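Local coordinates for metallo-beta-lactamase domain-containing protein (Enterococcus faecalis, PDB 2AZ4) that binds two zinc ions in a metallo-beta-lactamase fold and is of unproven function, possibly an RNA-binding exonuclease, at residues H92-H97 against H167-A172; K117-S122 against A286-E291. All coordinates share one frame; numbering follows the deposited sequence.

Contact 1: H92-H97 against H167-A172; sequences HAHLDH and HDAYGA. With ZN (zinc ion), chain C; ZN (zinc ion), chain D.
His92 and His94 meet His167 around one zinc ion, in the dinuclear site of the metallo-beta-lactamase fold, where the HAHLDH segment is the family's HxHxDH motif. His92 can be followed outward from its CB, which rests on the CA of Ala172 at 3.7 Å. With CG lodged between the backbone N and the carbonyl carbon (chi1 65°), the ring is carried toward His167 and the zinc ion. Its CD2 passes the CB of Ala169, which lies at the ring edge, and comes within 3.3 Å of CD2 of His167. The His167 ring points an edge at the His92 face in an offset edge-to-face pair, planes 88° apart. CE1 of His92 sits over the centre of the His97 ring, 3.2 Å above its plane. At the tip, NE2 of His92 binds the zinc at 2.3 Å. His94 ND1 and His167 NE2 bind the same ion, and Asp189 bridges it to the second zinc, held by Asp96, His97 and His404. Water 3 also joins the two metals. The Gly381 carbonyl accepts a hydrogen bond from His167 ND1 which, together with the zinc bond at NE2, holds the ring's rotation. Over one face of His94 sits the methyl of Ala169, a CH-pi contact 3.8 Å from the ring centroid. His94 NE2 donates to water 2 at 2.9 Å, and that water donates to the carbonyl O of Asp168.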
loop_
_atom_site.group_PDB
_atom_site.type_symbol
_atom_site.label_atom_id
_atom_site.label_comp_id
_atom_site.label_asym_id
_atom_site.label_seq_id
_atom_site.Cartn_x
_atom_site.Cartn_y
_atom_site.Cartn_z
ATOM N N HIS A 92 -1.637 -4.350 4.232
ATOM C CA HIS A 92 -0.508 -3.430 4.123
ATOM C C HIS A 92 -0.940 -1.968 4.338
ATOM O O HIS A 92 -2.134 -1.663 4.457
ATOM C CB HIS A 92 0.258 -3.618 2.795
ATOM C CG HIS A 92 -0.538 -3.280 1.565
ATOM N ND1 HIS A 92 -1.719 -3.913 1.239
ATOM C CD2 HIS A 92 -0.310 -2.388 0.571
ATOM C CE1 HIS A 92 -2.172 -3.444 0.089
ATOM N NE2 HIS A 92 -1.347 -2.504 -0.328
ATOM N N ALA A 93 0.037 -1.063 4.361
ATOM C CA ALA A 93 -0.163 0.332 4.749
ATOM C C ALA A 93 -0.870 1.264 3.741
ATOM O O ALA A 93 -1.409 2.326 4.132
ATOM C CB ALA A 93 1.166 0.941 5.177
ATOM N N HIS A 94 -0.868 0.886 2.468
ATOM C CA HIS A 94 -1.417 1.753 1.427
ATOM C C HIS A 94 -2.786 2.309 1.787
ATOM O O HIS A 94 -3.593 1.636 2.419
ATOM C CB HIS A 94 -1.402 1.058 0.049
ATOM C CG HIS A 94 -0.037 1.002 -0.564
ATOM N ND1 HIS A 94 0.298 0.126 -1.571
ATOM C CD2 HIS A 94 1.078 1.738 -0.325
ATOM C CE1 HIS A 94 1.562 0.299 -1.913
ATOM N NE2 HIS A 94 2.061 1.272 -1.175
ATOM N N LEU A 95 -3.020 3.554 1.392
ATOM C CA LEU A 95 -4.215 4.312 1.782
ATOM C C LEU A 95 -5.554 3.586 1.503
ATOM O O LEU A 95 -6.495 3.633 2.331
ATOM C CB LEU A 95 -4.195 5.664 1.042
ATOM C CG LEU A 95 -5.158 6.777 1.461
ATOM C CD1 LEU A 95 -4.909 7.227 2.917
ATOM C CD2 LEU A 95 -5.078 7.962 0.481
ATOM N N ASP A 96 -5.610 2.928 0.339
ATOM C CA ASP A 96 -6.814 2.242 -0.152
ATOM C C ASP A 96 -7.114 0.961 0.629
ATOM O O ASP A 96 -8.149 0.327 0.408
ATOM C CB ASP A 96 -6.754 2.002 -1.681
ATOM C CG ASP A 96 -5.527 1.188 -2.117
ATOM O OD1 ASP A 96 -4.386 1.528 -1.691
ATOM O OD2 ASP A 96 -5.688 0.214 -2.906
ATOM N N HIS A 97 -6.207 0.615 1.550
ATOM C CA HIS A 97 -6.378 -0.480 2.506
ATOM C C HIS A 97 -6.456 -0.032 3.963
ATOM O O HIS A 97 -6.940 -0.783 4.802
ATOM C CB HIS A 97 -5.257 -1.518 2.317
ATOM C CG HIS A 97 -5.159 -2.011 0.901
ATOM N ND1 HIS A 97 -5.711 -3.207 0.490
ATOM C CD2 HIS A 97 -4.681 -1.416 -0.219
ATOM C CE1 HIS A 97 -5.549 -3.341 -0.815
ATOM N NE2 HIS A 97 -4.908 -2.278 -1.268
ATOM N N HIS A 167 5.260 -6.853 -2.496
ATOM C CA HIS A 167 4.471 -5.689 -2.953
ATOM C C HIS A 167 5.371 -4.448 -2.759
ATOM O O HIS A 167 6.394 -4.524 -2.089
ATOM C CB HIS A 167 3.137 -5.614 -2.174
ATOM C CG HIS A 167 2.195 -4.538 -2.644
ATOM N ND1 HIS A 167 1.897 -4.323 -3.971
ATOM C CD2 HIS A 167 1.454 -3.642 -1.947
ATOM C CE1 HIS A 167 1.049 -3.313 -4.077
ATOM N NE2 HIS A 167 0.750 -2.890 -2.863
ATOM N N ASP A 168 5.033 -3.324 -3.365
ATOM C CA ASP A 168 5.861 -2.133 -3.217
ATOM C C ASP A 168 5.655 -1.424 -1.867
ATOM O O ASP A 168 6.326 -0.434 -1.615
ATOM C CB ASP A 168 5.709 -1.164 -4.414
ATOM C CG ASP A 168 4.291 -0.673 -4.597
ATOM O OD1 ASP A 168 3.394 -1.292 -4.017
ATOM O OD2 ASP A 168 4.051 0.339 -5.317
ATOM N N ALA A 169 4.711 -1.898 -1.034
ATOM C CA ALA A 169 4.659 -1.503 0.377
ATOM C C ALA A 169 5.413 -2.568 1.149
ATOM O O ALA A 169 5.050 -3.753 1.084
ATOM C CB ALA A 169 3.218 -1.416 0.913
ATOM N N TYR A 170 6.461 -2.162 1.853
ATOM C CA TYR A 170 7.190 -3.071 2.738
ATOM C C TYR A 170 6.252 -3.547 3.854
ATOM O O TYR A 170 5.412 -2.789 4.320
ATOM C CB TYR A 170 8.438 -2.386 3.317
ATOM C CG TYR A 170 9.369 -3.356 4.020
ATOM C CD1 TYR A 170 10.082 -4.316 3.293
ATOM C CD2 TYR A 170 9.529 -3.318 5.406
ATOM C CE1 TYR A 170 10.933 -5.226 3.935
ATOM C CE2 TYR A 170 10.382 -4.233 6.066
ATOM C CZ TYR A 170 11.071 -5.169 5.319
ATOM O OH TYR A 170 11.918 -6.063 5.942
ATOM N N GLY A 171 6.379 -4.814 4.242
ATOM C CA GLY A 171 5.518 -5.423 5.248
ATOM C C GLY A 171 4.158 -5.920 4.777
ATOM O O GLY A 171 3.290 -6.263 5.595
ATOM N N ALA A 172 3.977 -5.969 3.461
ATOM C CA ALA A 172 2.726 -6.404 2.828
ATOM C C ALA A 172 2.504 -7.883 3.067
ATOM O O ALA A 172 3.471 -8.663 3.081
ATOM C CB ALA A 172 2.747 -6.123 1.325
HETATM ZN ZN ZN C . -1.008 -1.600 -2.406
HETATM ZN ZN ZN D . -4.409 -1.673 -3.286
HETATM O O HOH W 1 2.647 -2.294 4.572
HETATM O O HOH W 2 4.832 1.903 -1.698
HETATM O O HOH W 3 -2.797 -0.145 -2.560
HETATM O O HOH W 4 -1.087 -0.627 -4.371
HETATM O O HOH W 5 -3.644 -0.777 -5.308
#

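Contact 2: K117-S122 against A286-E291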
loop_
_atom_site.group_PDB
_atom_site.type_symbol
_atom_site.label_atom_id
_atom_site.label_comp_id
_atom_site.label_asym_id
_atom_site.label_seq_id
_atom_site.Cartn_x
_atom_site.Cartn_y
_atom_site.Cartn_z
ATOM N N LYS A 117 2.822 -1.614 10.534
ATOM C CA LYS A 117 2.559 -0.695 11.648
ATOM C C LYS A 117 3.573 0.482 11.709
ATOM O O LYS A 117 3.167 1.648 11.863
ATOM C CB LYS A 117 2.500 -1.483 12.964
ATOM C CG LYS A 117 2.263 -0.632 14.215
ATOM C CD LYS A 117 2.404 -1.485 15.456
ATOM C CE LYS A 117 2.414 -0.588 16.686
ATOM N NZ LYS A 117 2.248 -1.336 17.968
ATOM N N MET A 118 4.873 0.170 11.580
ATOM C CA MET A 118 5.934 1.183 11.485
ATOM C C MET A 118 5.700 2.167 10.341
ATOM O O MET A 118 5.760 3.386 10.549
ATOM C CB MET A 118 7.314 0.542 11.262
ATOM C CG MET A 118 7.844 -0.230 12.443
ATOM S SD MET A 118 9.415 -1.115 12.187
ATOM C CE MET A 118 9.677 -1.197 13.911
ATOM N N ILE A 119 5.518 1.623 9.129
ATOM C CA ILE A 119 5.243 2.420 7.915
ATOM C C ILE A 119 4.078 3.399 8.117
ATOM O O ILE A 119 4.197 4.601 7.879
ATOM C CB ILE A 119 4.993 1.480 6.671
ATOM C CG1 ILE A 119 6.245 0.658 6.323
ATOM C CG2 ILE A 119 4.520 2.247 5.426
ATOM C CD1 ILE A 119 7.504 1.477 6.238
ATOM N N LEU A 120 2.956 2.868 8.580
ATOM C CA LEU A 120 1.721 3.607 8.694
ATOM C C LEU A 120 1.889 4.764 9.668
ATOM O O LEU A 120 1.471 5.897 9.380
ATOM C CB LEU A 120 0.637 2.657 9.194
ATOM C CG LEU A 120 -0.822 2.729 8.769
ATOM C CD1 LEU A 120 -1.052 3.347 7.370
ATOM C CD2 LEU A 120 -1.396 1.322 8.860
ATOM N N ASN A 121 2.517 4.481 10.810
ATOM C CA ASN A 121 2.710 5.498 11.833
ATOM C C ASN A 121 3.581 6.655 11.311
ATOM O O ASN A 121 3.408 7.797 11.720
ATOM C CB ASN A 121 3.282 4.888 13.116
ATOM C CG ASN A 121 2.200 4.411 14.056
ATOM O OD1 ASN A 121 1.897 3.237 14.115
ATOM N ND2 ASN A 121 1.582 5.335 14.762
ATOM N N SER A 122 4.494 6.339 10.396
ATOM C CA SER A 122 5.317 7.336 9.716
ATOM C C SER A 122 4.543 8.060 8.608
ATOM O O SER A 122 4.579 9.295 8.529
ATOM C CB SER A 122 6.563 6.668 9.134
ATOM O OG SER A 122 7.316 7.575 8.359
ATOM N N ALA A 286 14.818 9.149 6.119
ATOM C CA ALA A 286 15.982 8.598 6.803
ATOM C C ALA A 286 15.574 7.952 8.114
ATOM O O ALA A 286 16.043 6.865 8.454
ATOM C CB ALA A 286 17.033 9.690 7.049
ATOM N N ALA A 287 14.695 8.615 8.852
ATOM C CA ALA A 287 14.274 8.111 10.152
ATOM C C ALA A 287 13.511 6.789 10.044
ATOM O O ALA A 287 13.725 5.882 10.858
ATOM C CB ALA A 287 13.433 9.155 10.887
ATOM N N LEU A 288 12.601 6.709 9.068
ATOM C CA LEU A 288 11.867 5.472 8.751
ATOM C C LEU A 288 12.830 4.330 8.397
ATOM O O LEU A 288 12.677 3.190 8.845
ATOM C CB LEU A 288 10.894 5.699 7.574
ATOM C CG LEU A 288 9.945 4.529 7.228
ATOM C CD1 LEU A 288 9.178 3.991 8.471
ATOM C CD2 LEU A 288 8.977 4.960 6.116
ATOM N N LEU A 289 13.818 4.648 7.574
ATOM C CA LEU A 289 14.822 3.667 7.184
ATOM C C LEU A 289 15.583 3.125 8.381
ATOM O O LEU A 289 15.913 1.915 8.454
ATOM C CB LEU A 289 15.813 4.325 6.251
ATOM C CG LEU A 289 16.695 3.357 5.502
ATOM C CD1 LEU A 289 15.919 2.765 4.348
ATOM C CD2 LEU A 289 17.866 4.126 4.987
ATOM N N LEU A 290 15.887 4.029 9.304
ATOM C CA LEU A 290 16.614 3.687 10.515
ATOM C C LEU A 290 15.718 2.794 11.360
ATOM O O LEU A 290 16.160 1.779 11.867
ATOM C CB LEU A 290 17.023 4.950 11.290
ATOM C CG LEU A 290 17.669 4.789 12.681
ATOM C CD1 LEU A 290 18.965 3.951 12.621
ATOM C CD2 LEU A 290 17.933 6.157 13.309
ATOM N N GLU A 291 14.444 3.156 11.463
ATOM C CA GLU A 291 13.506 2.404 12.287
ATOM C C GLU A 291 13.285 0.970 11.778
ATOM O O GLU A 291 13.350 0.014 12.551
ATOM C CB GLU A 291 12.168 3.145 12.375
ATOM C CG GLU A 291 11.226 2.492 13.363
ATOM C CD GLU A 291 9.849 3.097 13.338
ATOM O OE1 GLU A 291 9.665 4.102 12.621
ATOM O OE2 GLU A 291 8.950 2.560 14.028
HETATM O O HOH W 6 7.128 4.709 12.429
#
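Leu288 pushes its two methyl groups between Ile119 and Ser122, while one turn further along its helix Glu291 lies across the side chain of Met118. The helices run nearly antiparallel, at 162°, with axes 10.5 Å apart. Ile119 starts out facing away from the partner helix, but with CG1 set beside the backbone N (chi1 -64°) its CD1 reaches back to Leu288. The two side chains cross at about a right angle, with Ile119 CD1 3.8 Å from Leu288 CD1. Ser122 closes the other side: its CB touches Leu288 CD1 and its OG approaches Leu288 CD2. Val265 of helix 265-274 also packs on both Ile119 and Leu288. Toward the more exposed end, the extended chains of Met118 and Glu291 cross obliquely, bringing OE2 of Glu291 to 3.4 Å from CG of Met118. OE1 of Glu291 takes a hydrogen bond of 2.6 Å from water 6. The same water donates to the Met118 carbonyl O at 2.7 Å, which also accepts the helical bond from Ser122 N. No direct hydrogen bond joins the two segments; the interface is made of apolar contact round Leu288, packing of Met118 along the Glu291 carboxylate, and a bridge through water 6.

How the contacts relate
Contact 1 lies almost at the centre of the chain, and contact 2 sits about 13 Å from it, centre to centre. Their segments alternate along the sequence, in the order 92-97, 117-122, 167-172 and 286-291. Helix 114-123 joins the two directly: Ile119 serves both, its CD1 turned to helix 283-293 and its CG2 3.6 Å from Ala93 CB in the zinc-binding loop, and Leu120 also touches Ala93. Helix 283-293 directly follows strand 278-282 of the six-stranded parallel sheet. The junction between the metallo-beta-lactamase part and the parallel sheet therefore lies close to the metal site, the side chain of Ile119 being about 10 Å from a zinc ion.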